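Local coordinates for protein DNA-entry nuclease (Competence-specific nuclease) (Streptococcus agalactiae ILRI112, PDB 4QH0) that probably cuts DNA without strict sequence specificity, as a magnesium-binding member of the His-Me finger endonuclease family linked to bacterial competence, at residues 69-74 with 167-172; 84-89 with 127-132; 39-44 with 192-197; 50-55 with 65-70. The protein carries 1 engineered substitution. All blocks are in the same frame, centred on the assembly; numbering follows the deposited sequence.

Contact 1 (69-74 with 167-172); sequences MLDRTI and NKRVRY
R169 and D71 lie side by side and point the same way. R169 grips one carboxylate oxygen side-on in a salt bridge: NE reaches D71 OD2 at 3.1 Å and NH2 reaches the same OD2 at 2.9 Å. OD2 sits in the guanidinium plane, while the carboxylate is turned 45° from it. The NE bond uses the anti lone pair of OD2. A bend in the arginine chain (chi3 69°) swings the guanidinium round to the aspartate. The other oxygen, D71 OD1, takes the hydroxyl of T73 on its syn lone pair and the T73 backbone N from above the plane, closing an Asx turn. Both carboxylate oxygens are held twice, which should fix the group's rotation. R169 NH2 has a second partner in V49 O.

M69 crosses R169 at about a right angle. Its chain bends at chi2, so that CE approaches R169 NH1 at 3.3 Å and SD rests 3.6 Å from R171 CA. On the other face of the sheet, L70 CD1 packs against Y172 CD2 at 3.8 Å, and helix 153-164 covers them. N167 CB lies over the centre of one face of the R72 guanidinium, whose NH2 bonds D165 O. A water donates to N167 OD1 and links it weakly to R72 N.

L70 and V170 exchange two backbone bonds, 2.8 Å from L70 N to V170 O. N167 is the C-prime residue of the Schellman motif that ends helix 153-164, and the chain then enters strand 170-177, an antiparallel neighbour of strand 66-70 in the central sheet.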
loop_
_atom_site.group_PDB
_atom_site.type_symbol
_atom_site.label_atom_id
_atom_site.label_comp_id
_atom_site.label_asym_id
_atom_site.label_seq_id
_atom_site.Cartn_x
_atom_site.Cartn_y
_atom_site.Cartn_z
ATOM N N MET A 69 -2.022 8.342 12.047
ATOM C CA MET A 69 -2.490 9.717 11.964
ATOM C C MET A 69 -1.296 10.548 11.529
ATOM O O MET A 69 -0.257 10.543 12.188
ATOM C CB MET A 69 -3.014 10.213 13.311
ATOM C CG MET A 69 -3.677 11.585 13.235
ATOM S SD MET A 69 -5.212 11.530 12.297
ATOM C CE MET A 69 -5.920 13.132 12.659
ATOM N N LEU A 70 -1.449 11.256 10.417
ATOM C CA LEU A 70 -0.321 11.892 9.754
ATOM C C LEU A 70 -0.364 13.404 9.879
ATOM O O LEU A 70 -1.384 14.025 9.593
ATOM C CB LEU A 70 -0.320 11.513 8.273
ATOM C CG LEU A 70 -0.318 10.021 7.950
ATOM C CD1 LEU A 70 -0.359 9.829 6.444
ATOM C CD2 LEU A 70 0.897 9.330 8.550
ATOM N N ASP A 71 0.750 13.987 10.312
ATOM C CA ASP A 71 0.928 15.434 10.271
ATOM C C ASP A 71 2.415 15.783 10.175
ATOM O O ASP A 71 3.249 14.911 9.946
ATOM C CB ASP A 71 0.259 16.120 11.472
ATOM C CG ASP A 71 0.822 15.671 12.810
ATOM O OD1 ASP A 71 2.011 15.299 12.883
ATOM O OD2 ASP A 71 0.064 15.703 13.803
ATOM N N ARG A 72 2.742 17.057 10.358
ATOM C CA ARG A 72 4.103 17.529 10.136
ATOM C C ARG A 72 5.084 17.093 11.225
ATOM O O ARG A 72 6.292 17.233 11.055
ATOM C CB ARG A 72 4.114 19.055 9.992
ATOM C CG ARG A 72 3.642 19.553 8.629
ATOM C CD ARG A 72 3.508 21.066 8.600
ATOM N NE ARG A 72 3.368 21.575 7.240
ATOM C CZ ARG A 72 3.213 22.860 6.931
ATOM N NH1 ARG A 72 3.174 23.781 7.884
ATOM N NH2 ARG A 72 3.099 23.226 5.663
ATOM N N THR A 73 4.575 16.554 12.333
ATOM C CA THR A 73 5.439 16.135 13.437
ATOM C C THR A 73 6.121 14.790 13.184
ATOM O O THR A 73 7.107 14.467 13.845
ATOM C CB THR A 73 4.677 16.035 14.779
ATOM O OG1 THR A 73 3.695 14.994 14.707
ATOM C CG2 THR A 73 3.999 17.350 15.120
ATOM N N ILE A 74 5.591 14.003 12.250
ATOM C CA ILE A 74 6.198 12.717 11.895
ATOM C C ILE A 74 6.547 12.643 10.410
ATOM O O ILE A 74 7.092 11.647 9.938
ATOM C CB ILE A 74 5.304 11.522 12.299
ATOM C CG1 ILE A 74 3.950 11.570 11.587
ATOM C CG2 ILE A 74 5.116 11.514 13.811
ATOM C CD1 ILE A 74 3.120 10.317 11.782
ATOM N N ASN A 167 -0.350 21.422 5.732
ATOM C CA ASN A 167 -0.691 21.462 7.150
ATOM C C ASN A 167 -2.066 20.863 7.463
ATOM O O ASN A 167 -2.765 21.316 8.372
ATOM C CB ASN A 167 -0.603 22.896 7.675
ATOM C CG ASN A 167 -0.628 22.966 9.184
ATOM O OD1 ASN A 167 0.035 22.185 9.865
ATOM N ND2 ASN A 167 -1.418 23.886 9.717
ATOM N N LYS A 168 -2.450 19.844 6.705
ATOM C CA LYS A 168 -3.651 19.079 7.013
ATOM C C LYS A 168 -3.252 17.829 7.776
ATOM O O LYS A 168 -2.204 17.240 7.513
ATOM C CB LYS A 168 -4.398 18.692 5.740
ATOM C CG LYS A 168 -4.897 19.875 4.936
ATOM C CD LYS A 168 -5.615 19.421 3.676
ATOM C CE LYS A 168 -6.091 20.598 2.843
ATOM N NZ LYS A 168 -6.712 20.149 1.567
ATOM N N ARG A 169 -4.087 17.438 8.736
ATOM C CA ARG A 169 -3.892 16.196 9.476
ATOM C C ARG A 169 -4.745 15.107 8.837
ATOM O O ARG A 169 -5.945 15.291 8.642
ATOM C CB ARG A 169 -4.272 16.379 10.946
ATOM C CG ARG A 169 -3.674 17.626 11.575
ATOM C CD ARG A 169 -3.790 17.622 13.094
ATOM N NE ARG A 169 -2.933 16.606 13.706
ATOM C CZ ARG A 169 -3.354 15.586 14.450
ATOM N NH1 ARG A 169 -4.642 15.405 14.713
ATOM N NH2 ARG A 169 -2.464 14.737 14.944
ATOM N N VAL A 170 -4.121 13.977 8.520
ATOM C CA VAL A 170 -4.759 12.930 7.730
ATOM C C VAL A 170 -4.768 11.596 8.466
ATOM O O VAL A 170 -3.717 11.044 8.783
ATOM C CB VAL A 170 -4.034 12.753 6.378
ATOM C CG1 VAL A 170 -4.685 11.651 5.548
ATOM C CG2 VAL A 170 -4.039 14.060 5.609
ATOM N N ARG A 171 -5.964 11.087 8.739
ATOM C CA ARG A 171 -6.113 9.733 9.252
ATOM C C ARG A 171 -5.949 8.776 8.082
ATOM O O ARG A 171 -6.509 8.994 7.009
ATOM C CB ARG A 171 -7.480 9.548 9.909
ATOM C CG ARG A 171 -7.654 8.219 10.622
ATOM C CD ARG A 171 -6.721 8.078 11.813
ATOM N NE ARG A 171 -7.086 6.929 12.635
ATOM C CZ ARG A 171 -6.812 5.665 12.326
ATOM N NH1 ARG A 171 -6.157 5.372 11.210
ATOM N NH2 ARG A 171 -7.193 4.688 13.136
ATOM N N TYR A 172 -5.187 7.714 8.301
ATOM C CA TYR A 172 -4.705 6.883 7.211
ATOM C C TYR A 172 -4.726 5.419 7.616
ATOM O O TYR A 172 -4.398 5.075 8.751
ATOM C CB TYR A 172 -3.283 7.331 6.860
ATOM C CG TYR A 172 -2.690 6.764 5.584
ATOM C CD1 TYR A 172 -3.408 6.744 4.395
ATOM C CD2 TYR A 172 -1.386 6.289 5.566
ATOM C CE1 TYR A 172 -2.854 6.239 3.233
ATOM C CE2 TYR A 172 -0.822 5.786 4.412
ATOM C CZ TYR A 172 -1.556 5.766 3.249
ATOM O OH TYR A 172 -0.982 5.262 2.105
HETATM O O HOH W 1 0.521 19.572 10.462
#

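Contact 2 (84-89 with 127-132); sequences TLPDAN and ASVSNP
S128 CB lies over one face of the P86 ring, nearest P86 CB at 3.9 Å, while V129 CG2 meets the CB corner from the ring's rim at 3.7 Å. S130 OG comes up beside this corner, 3.4 Å from P86 CA. The flat carboxylate of D87 leads away from the contact and is used within its own segment. Its OD1 accepts the backbone N of N89 from above the carboxylate plane, 52° out of it, which makes an Asx turn. D87 CB still brushes S130 CB.

One direct hydrogen bond joins the segments. D87 N donates to S130 OG over 3.1 Å, with an angle of 150° at the hydrogen. Chi1 of S130 is 56°, which sets OG between its own N and carbonyl carbon and lifts it toward the D87 amide. S130 OG also lies 3.0 Å from S128 OG, and S128 OG is bonded to D126 OD1. The serine hydroxyls therefore form a short polar row from D87 N back to an aspartate.

Here two irregular loops meet at the surface of the nuclease, neither of them helix or strand. Residues 128-131 form a type I beta turn, and the side chains of S128 and S130 both rise from it toward the partner loop. At the other end T84 CB sits 3.9 Å from S128 CB. T84 OG1 bonds R80 O in helix 80-83. It also accepts from a water at 3.0 Å, and V129 N donates weakly to that water. Y116 of helix 116-119 touches both T84 and A127, and W90 packs on S130.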
loop_
_atom_site.group_PDB
_atom_site.type_symbol
_atom_site.label_atom_id
_atom_site.label_comp_id
_atom_site.label_asym_id
_atom_site.label_seq_id
_atom_site.Cartn_x
_atom_site.Cartn_y
_atom_site.Cartn_z
ATOM N N THR A 84 17.959 5.732 7.604
ATOM C CA THR A 84 17.662 4.314 7.802
ATOM C C THR A 84 18.862 3.422 7.504
ATOM O O THR A 84 19.702 3.751 6.666
ATOM C CB THR A 84 16.496 3.849 6.909
ATOM O OG1 THR A 84 16.883 3.923 5.531
ATOM C CG2 THR A 84 15.262 4.707 7.142
ATOM N N LEU A 85 18.924 2.293 8.204
ATOM C CA LEU A 85 19.934 1.271 7.956
ATOM C C LEU A 85 19.249 -0.079 7.789
ATOM O O LEU A 85 19.263 -0.903 8.703
ATOM C CB LEU A 85 20.943 1.202 9.106
ATOM C CG LEU A 85 21.903 2.384 9.276
ATOM C CD1 LEU A 85 22.757 2.183 10.517
ATOM C CD2 LEU A 85 22.790 2.570 8.049
ATOM N N PRO A 86 18.640 -0.309 6.619
ATOM C CA PRO A 86 17.926 -1.565 6.367
ATOM C C PRO A 86 18.857 -2.760 6.208
ATOM O O PRO A 86 19.997 -2.604 5.772
ATOM C CB PRO A 86 17.202 -1.297 5.045
ATOM C CG PRO A 86 18.009 -0.246 4.376
ATOM C CD PRO A 86 18.555 0.614 5.474
ATOM N N ASP A 87 18.366 -3.939 6.572
ATOM C CA ASP A 87 19.063 -5.177 6.261
ATOM C C ASP A 87 19.011 -5.370 4.751
ATOM O O ASP A 87 17.941 -5.595 4.183
ATOM C CB ASP A 87 18.399 -6.360 6.965
ATOM C CG ASP A 87 19.159 -7.664 6.770
ATOM O OD1 ASP A 87 20.140 -7.686 5.995
ATOM O OD2 ASP A 87 18.766 -8.675 7.387
ATOM N N ALA A 88 20.167 -5.274 4.104
ATOM C CA ALA A 88 20.247 -5.390 2.654
ATOM C C ALA A 88 19.846 -6.786 2.187
ATOM O O ALA A 88 19.394 -6.968 1.056
ATOM C CB ALA A 88 21.654 -5.064 2.182
ATOM N N ASN A 89 20.012 -7.768 3.067
ATOM C CA ASN A 89 19.736 -9.158 2.730
ATOM C C ASN A 89 18.264 -9.526 2.896
ATOM O O ASN A 89 17.774 -10.449 2.247
ATOM C CB ASN A 89 20.583 -10.084 3.604
ATOM C CG ASN A 89 22.015 -9.607 3.742
ATOM O OD1 ASN A 89 22.655 -9.232 2.760
ATOM N ND2 ASN A 89 22.523 -9.610 4.972
ATOM N N ALA A 127 11.350 2.665 9.877
ATOM C CA ALA A 127 10.876 3.246 8.627
ATOM C C ALA A 127 11.672 2.740 7.428
ATOM O O ALA A 127 11.598 3.316 6.343
ATOM C CB ALA A 127 10.957 4.760 8.699
ATOM N N SER A 128 12.427 1.664 7.629
ATOM C CA SER A 128 13.271 1.107 6.578
ATOM C C SER A 128 12.516 0.062 5.764
ATOM O O SER A 128 11.434 -0.376 6.150
ATOM C CB SER A 128 14.512 0.465 7.191
ATOM O OG SER A 128 14.191 -0.777 7.790
ATOM N N VAL A 129 13.100 -0.342 4.639
ATOM C CA VAL A 129 12.477 -1.327 3.756
ATOM C C VAL A 129 12.551 -2.744 4.306
ATOM O O VAL A 129 12.098 -3.685 3.653
ATOM C CB VAL A 129 13.117 -1.345 2.344
ATOM C CG1 VAL A 129 12.726 -0.106 1.558
ATOM C CG2 VAL A 129 14.636 -1.492 2.428
ATOM N N SER A 130 13.123 -2.901 5.497
ATOM C CA SER A 130 13.265 -4.221 6.104
ATOM C C SER A 130 12.433 -4.385 7.373
ATOM O O SER A 130 12.618 -5.346 8.114
ATOM C CB SER A 130 14.739 -4.522 6.391
ATOM O OG SER A 130 15.311 -3.520 7.204
ATOM N N ASN A 131 11.522 -3.450 7.624
ATOM C CA ASN A 131 10.552 -3.620 8.697
ATOM C C ASN A 131 9.596 -4.733 8.286
ATOM O O ASN A 131 8.805 -4.553 7.366
ATOM C CB ASN A 131 9.780 -2.324 8.932
ATOM C CG ASN A 131 8.828 -2.411 10.116
ATOM O OD1 ASN A 131 8.460 -3.496 10.563
ATOM N ND2 ASN A 131 8.423 -1.256 10.626
ATOM N N PRO A 132 9.665 -5.893 8.961
ATOM C CA PRO A 132 8.902 -7.038 8.453
ATOM C C PRO A 132 7.395 -6.958 8.700
ATOM O O PRO A 132 6.668 -7.831 8.231
ATOM C CB PRO A 132 9.514 -8.220 9.207
ATOM C CG PRO A 132 10.000 -7.645 10.479
ATOM C CD PRO A 132 10.400 -6.225 10.196
HETATM O O HOH W 2 15.238 2.221 3.764
#

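Contact 3 (39-44 with 192-197); sequences NQTNLN and EAKSQD
T41 meets strand 188-195 with both branches of its side chain. OG1 donates to E192 OE1 over 2.6 Å and meets it on the anti side, a little out of the carboxylate plane. Chi1 of 177° carries OG1 opposite the backbone N and over to the glutamate. The methyl branch, CG2, goes the other way along the strand, to 3.5 Å from A193 O and 3.8 Å from K194 CE. The backbone of T41 is engaged too. Its N bonds E201 OE2 on the next strand, and its O accepts from K194 NZ at 2.7 Å, with the ammonium tilted 25° from the carbonyl plane.

T41 OG1 also accepts the backbone N of L43 at 3.2 Å in a nearly straight bond of 171°. This is an ST turn. It folds the loop back so that N42 points outward while T41 and L43 both face the strand. The loop, which leads from strand 33-36 toward strand 52-54, is thereby laid across one side of the central antiparallel sheet, over strand 188-195 and its neighbours.

L43 then drops its side chain onto the sheet at about a right angle to E192. CD1 does the touching, 3.6 Å from E192 CB, and L43 also packs on R171 and R173 of strand 170-177. L43 O is the second carbonyl at the lysine tip, bonded weakly by K194 NZ at 2.7 Å. K194 is extended as far as CD and bends at chi3, which tucks NZ between the two carbonyls, surroundings that would probably favour the charged lysine. E201 adds a long, weak ion pair.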
loop_
_atom_site.group_PDB
_atom_site.type_symbol
_atom_site.label_atom_id
_atom_site.label_comp_id
_atom_site.label_asym_id
_atom_site.label_seq_id
_atom_site.Cartn_x
_atom_site.Cartn_y
_atom_site.Cartn_z
ATOM N N ASN A 39 -15.597 5.662 -3.007
ATOM C CA ASN A 39 -14.430 6.442 -2.608
ATOM C C ASN A 39 -14.609 7.122 -1.254
ATOM O O ASN A 39 -14.048 8.188 -1.009
ATOM C CB ASN A 39 -14.098 7.479 -3.684
ATOM C CG ASN A 39 -12.629 7.856 -3.700
ATOM O OD1 ASN A 39 -11.759 7.028 -3.436
ATOM N ND2 ASN A 39 -12.348 9.113 -4.009
ATOM N N GLN A 40 -15.389 6.488 -0.381
ATOM C CA GLN A 40 -15.634 6.992 0.965
ATOM C C GLN A 40 -15.160 5.981 2.002
ATOM O O GLN A 40 -15.343 4.777 1.837
ATOM C CB GLN A 40 -17.123 7.285 1.160
ATOM C CG GLN A 40 -17.616 8.495 0.387
ATOM C CD GLN A 40 -19.116 8.484 0.168
ATOM O OE1 GLN A 40 -19.872 7.943 0.976
ATOM N NE2 GLN A 40 -19.554 9.076 -0.936
ATOM N N THR A 41 -14.540 6.483 3.065
ATOM C CA THR A 41 -14.063 5.638 4.153
ATOM C C THR A 41 -14.707 6.047 5.475
ATOM O O THR A 41 -15.084 7.205 5.662
ATOM C CB THR A 41 -12.528 5.705 4.285
ATOM O OG1 THR A 41 -12.107 4.925 5.409
ATOM C CG2 THR A 41 -12.057 7.136 4.468
ATOM N N ASN A 42 -14.832 5.083 6.383
ATOM C CA ASN A 42 -15.401 5.328 7.703
ATOM C C ASN A 42 -14.382 5.903 8.682
ATOM O O ASN A 42 -14.720 6.194 9.830
ATOM C CB ASN A 42 -15.976 4.033 8.286
ATOM C CG ASN A 42 -17.124 3.483 7.472
ATOM O OD1 ASN A 42 -17.894 4.235 6.874
ATOM N ND2 ASN A 42 -17.248 2.161 7.443
ATOM N N LEU A 43 -13.136 6.046 8.235
ATOM C CA LEU A 43 -12.096 6.658 9.054
ATOM C C LEU A 43 -12.534 8.043 9.498
ATOM O O LEU A 43 -12.996 8.836 8.687
ATOM C CB LEU A 43 -10.785 6.778 8.273
ATOM C CG LEU A 43 -10.008 5.494 7.974
ATOM C CD1 LEU A 43 -8.757 5.825 7.170
ATOM C CD2 LEU A 43 -9.639 4.768 9.252
ATOM N N ASN A 44 -12.388 8.322 10.789
ATOM C CA ASN A 44 -12.705 9.633 11.338
ATOM C C ASN A 44 -11.433 10.312 11.828
ATOM O O ASN A 44 -10.696 9.751 12.635
ATOM C CB ASN A 44 -13.715 9.500 12.482
ATOM C CG ASN A 44 -14.957 8.716 12.077
ATOM O OD1 ASN A 44 -15.793 9.202 11.313
ATOM N ND2 ASN A 44 -15.084 7.497 12.593
ATOM N N GLU A 192 -7.047 3.787 2.582
ATOM C CA GLU A 192 -8.105 4.692 3.011
ATOM C C GLU A 192 -7.480 5.918 3.655
ATOM O O GLU A 192 -6.507 5.805 4.392
ATOM C CB GLU A 192 -9.029 4.005 4.018
ATOM C CG GLU A 192 -9.410 2.586 3.646
ATOM C CD GLU A 192 -10.271 1.922 4.697
ATOM O OE1 GLU A 192 -11.291 2.516 5.101
ATOM O OE2 GLU A 192 -9.927 0.800 5.120
ATOM N N ALA A 193 -8.042 7.088 3.376
ATOM C CA ALA A 193 -7.543 8.324 3.961
ATOM C C ALA A 193 -8.664 9.328 4.142
ATOM O O ALA A 193 -9.602 9.364 3.356
ATOM C CB ALA A 193 -6.452 8.918 3.089
ATOM N N LYS A 194 -8.559 10.140 5.190
ATOM C CA LYS A 194 -9.481 11.249 5.399
ATOM C C LYS A 194 -8.795 12.363 6.178
ATOM O O LYS A 194 -8.301 12.139 7.280
ATOM C CB LYS A 194 -10.740 10.788 6.137
ATOM C CG LYS A 194 -11.878 11.811 6.100
ATOM C CD LYS A 194 -13.122 11.335 6.844
ATOM C CE LYS A 194 -13.748 10.109 6.191
ATOM N NZ LYS A 194 -14.943 9.593 6.925
ATOM N N SER A 195 -8.758 13.556 5.594
ATOM C CA SER A 195 -8.194 14.718 6.269
ATOM C C SER A 195 -9.187 15.259 7.289
ATOM O O SER A 195 -10.364 14.904 7.269
ATOM C CB SER A 195 -7.828 15.808 5.259
ATOM O OG SER A 195 -8.961 16.247 4.532
ATOM N N GLN A 196 -8.706 16.114 8.185
ATOM C CA GLN A 196 -9.540 16.668 9.242
ATOM C C GLN A 196 -10.624 17.566 8.658
ATOM O O GLN A 196 -11.765 17.553 9.117
ATOM C CB GLN A 196 -8.680 17.459 10.227
ATOM C CG GLN A 196 -9.416 17.936 11.464
ATOM C CD GLN A 196 -8.615 18.949 12.256
ATOM O OE1 GLN A 196 -7.386 18.882 12.309
ATOM N NE2 GLN A 196 -9.309 19.902 12.868
ATOM N N ASP A 197 -10.261 18.340 7.641
ATOM C CA ASP A 197 -11.202 19.250 6.998
ATOM C C ASP A 197 -12.013 18.560 5.900
ATOM O O ASP A 197 -12.811 19.200 5.219
ATOM C CB ASP A 197 -10.468 20.470 6.429
ATOM C CG ASP A 197 -9.347 20.093 5.480
ATOM O OD1 ASP A 197 -9.481 19.088 4.751
ATOM O OD2 ASP A 197 -8.323 20.809 5.462
#

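Contact 4 (50-55 with 65-70); sequences KAYVQN and TANAML
Y52 lays its ring over the backbone of the partner strand. A68 CA lies under one face, 4.2 Å from the ring centroid and offset toward the rim, a CH-pi contact. Chi1 of 83° sets the ring between its own N and carbonyl carbon, and this leans it across the strand gap. The ring also touches the neighbours of A68: CD1 is 3.7 Å from M69 CB, and the hydroxyl OH is 3.4 Å from N67 CB. The side chains of Y52 and N67 run side by side, with ring and amide planes 11° apart.

Beneath this lies a regular antiparallel ladder. Y52 pairs with M69 and Q54 with N67, each through two backbone bonds. Y52 N reaches M69 O at 3.1 Å, and Q54 N reaches N67 O at 2.9 Å, nearly in line with the carbonyl. V53 and A68 form the non-hydrogen-bonded pair between them, with V53 CG1 and A68 CB 4.4 Å apart on the face opposite Y52.

A second shell sets the polar ends. N67 OD1 accepts from R173 NE and R171 NH1, so the next strand positions the amide that flanks the tyrosine. N55 touches A66 CB with ND2 at 3.6 Å, but its amide is held by W125 NE1 and N134 OD1.

The two strands form a beta hairpin. Strand 52-54 is an outermost strand of the sheet within this chain, and strand 66-70 passes the sheet on to strand 170-177. Helix 116-119 lies against V53 and L70, and helix 153-164 also packs on L70. Y52, on the other face, leans on R171.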
loop_
_atom_site.group_PDB
_atom_site.type_symbol
_atom_site.label_atom_id
_atom_site.label_comp_id
_atom_site.label_asym_id
_atom_site.label_seq_id
_atom_site.Cartn_x
_atom_site.Cartn_y
_atom_site.Cartn_z
ATOM N N LYS A 50 -3.064 11.962 18.518
ATOM C CA LYS A 50 -1.716 12.412 18.218
ATOM C C LYS A 50 -1.212 11.656 17.001
ATOM O O LYS A 50 -1.693 10.563 16.708
ATOM C CB LYS A 50 -0.812 12.133 19.419
ATOM C CG LYS A 50 0.514 12.876 19.431
ATOM C CD LYS A 50 1.278 12.579 20.717
ATOM C CE LYS A 50 2.489 13.477 20.892
ATOM N NZ LYS A 50 3.177 13.190 22.181
ATOM N N ALA A 51 -0.255 12.237 16.287
ATOM C CA ALA A 51 0.344 11.554 15.149
ATOM C C ALA A 51 0.940 10.236 15.618
ATOM O O ALA A 51 1.507 10.162 16.706
ATOM C CB ALA A 51 1.410 12.424 14.505
ATOM N N TYR A 52 0.797 9.195 14.806
ATOM C CA TYR A 52 1.308 7.883 15.175
ATOM C C TYR A 52 1.311 6.925 13.989
ATOM O O TYR A 52 0.742 7.217 12.940
ATOM C CB TYR A 52 0.469 7.288 16.309
ATOM C CG TYR A 52 -0.797 6.607 15.837
ATOM C CD1 TYR A 52 -1.890 7.348 15.414
ATOM C CD2 TYR A 52 -0.896 5.223 15.816
ATOM C CE1 TYR A 52 -3.046 6.730 14.981
ATOM C CE2 TYR A 52 -2.048 4.597 15.388
ATOM C CZ TYR A 52 -3.119 5.355 14.968
ATOM O OH TYR A 52 -4.273 4.735 14.542
ATOM N N VAL A 53 1.969 5.785 14.175
ATOM C CA VAL A 53 1.941 4.686 13.217
ATOM C C VAL A 53 1.883 3.384 13.986
ATOM O O VAL A 53 2.603 3.213 14.970
ATOM C CB VAL A 53 3.217 4.602 12.368
ATOM C CG1 VAL A 53 2.964 3.762 11.121
ATOM C CG2 VAL A 53 3.714 5.969 11.992
ATOM N N GLN A 54 1.044 2.463 13.529
ATOM C CA GLN A 54 0.955 1.147 14.143
ATOM C C GLN A 54 0.812 0.079 13.074
ATOM O O GLN A 54 -0.156 0.072 12.318
ATOM C CB GLN A 54 -0.232 1.093 15.102
ATOM C CG GLN A 54 -0.357 -0.206 15.888
ATOM C CD GLN A 54 0.733 -0.383 16.925
ATOM O OE1 GLN A 54 1.396 0.574 17.319
ATOM N NE2 GLN A 54 0.917 -1.614 17.378
ATOM N N ASN A 55 1.797 -0.810 13.014
ATOM C CA ASN A 55 1.742 -1.970 12.137
ATOM C C ASN A 55 1.215 -3.173 12.903
ATOM O O ASN A 55 1.353 -3.254 14.124
ATOM C CB ASN A 55 3.129 -2.293 11.578
ATOM C CG ASN A 55 3.627 -1.249 10.593
ATOM O OD1 ASN A 55 4.604 -0.550 10.858
ATOM N ND2 ASN A 55 2.968 -1.149 9.448
ATOM N N THR A 65 -3.197 -5.065 8.793
ATOM C CA THR A 65 -3.673 -3.685 8.831
ATOM C C THR A 65 -2.717 -2.712 9.520
ATOM O O THR A 65 -2.269 -2.944 10.644
ATOM C CB THR A 65 -5.038 -3.605 9.531
ATOM O OG1 THR A 65 -5.908 -4.604 8.984
ATOM C CG2 THR A 65 -5.664 -2.224 9.355
ATOM N N ALA A 66 -2.423 -1.619 8.822
ATOM C CA ALA A 66 -1.610 -0.539 9.363
ATOM C C ALA A 66 -2.454 0.721 9.505
ATOM O O ALA A 66 -3.145 1.120 8.571
ATOM C CB ALA A 66 -0.420 -0.277 8.461
ATOM N N ASN A 67 -2.385 1.336 10.682
ATOM C CA ASN A 67 -3.084 2.588 10.957
ATOM C C ASN A 67 -2.115 3.709 11.286
ATOM O O ASN A 67 -1.047 3.479 11.850
ATOM C CB ASN A 67 -4.054 2.420 12.127
ATOM C CG ASN A 67 -5.351 1.761 11.718
ATOM O OD1 ASN A 67 -6.252 2.418 11.202
ATOM N ND2 ASN A 67 -5.457 0.460 11.953
ATOM N N ALA A 68 -2.502 4.930 10.942
ATOM C CA ALA A 68 -1.682 6.091 11.245
ATOM C C ALA A 68 -2.508 7.370 11.282
ATOM O O ALA A 68 -3.566 7.458 10.657
ATOM C CB ALA A 68 -0.564 6.218 10.222
ATOM N N MET A 69 -2.022 8.342 12.047
ATOM C CA MET A 69 -2.490 9.717 11.964
ATOM C C MET A 69 -1.296 10.548 11.529
ATOM O O MET A 69 -0.257 10.543 12.188
ATOM C CB MET A 69 -3.014 10.213 13.311
ATOM C CG MET A 69 -3.677 11.585 13.235
ATOM S SD MET A 69 -5.212 11.530 12.297
ATOM C CE MET A 69 -5.920 13.132 12.659
ATOM N N LEU A 70 -1.449 11.256 10.417
ATOM C CA LEU A 70 -0.321 11.892 9.754
ATOM C C LEU A 70 -0.364 13.404 9.879
ATOM O O LEU A 70 -1.384 14.025 9.593
ATOM C CB LEU A 70 -0.320 11.513 8.273
ATOM C CG LEU A 70 -0.318 10.021 7.950
ATOM C CD1 LEU A 70 -0.359 9.829 6.444
ATOM C CD2 LEU A 70 0.897 9.330 8.550
#

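In the fold
From the N terminus, residues 39-44 come first and wait longest for their partner. Residues 50-55 follow, and contact 4 soon closes with 65-70 as a hairpin. Strand 66-70 runs straight into contact 1, which shares M69 and L70 with contact 4. Contact 2 opens at 84-89 and closes at 127-132, inside the loop of contact 1, and joins two surface loops. Residues 167-172 then close contact 1, and 192-197 close contact 3, which encloses all the others. No loops cross. Contacts 1, 3 and 4 meet on the central antiparallel sheet. Contact 2 lies on the opposite side of the chain's centre from contact 3, their centres about 29 Å apart.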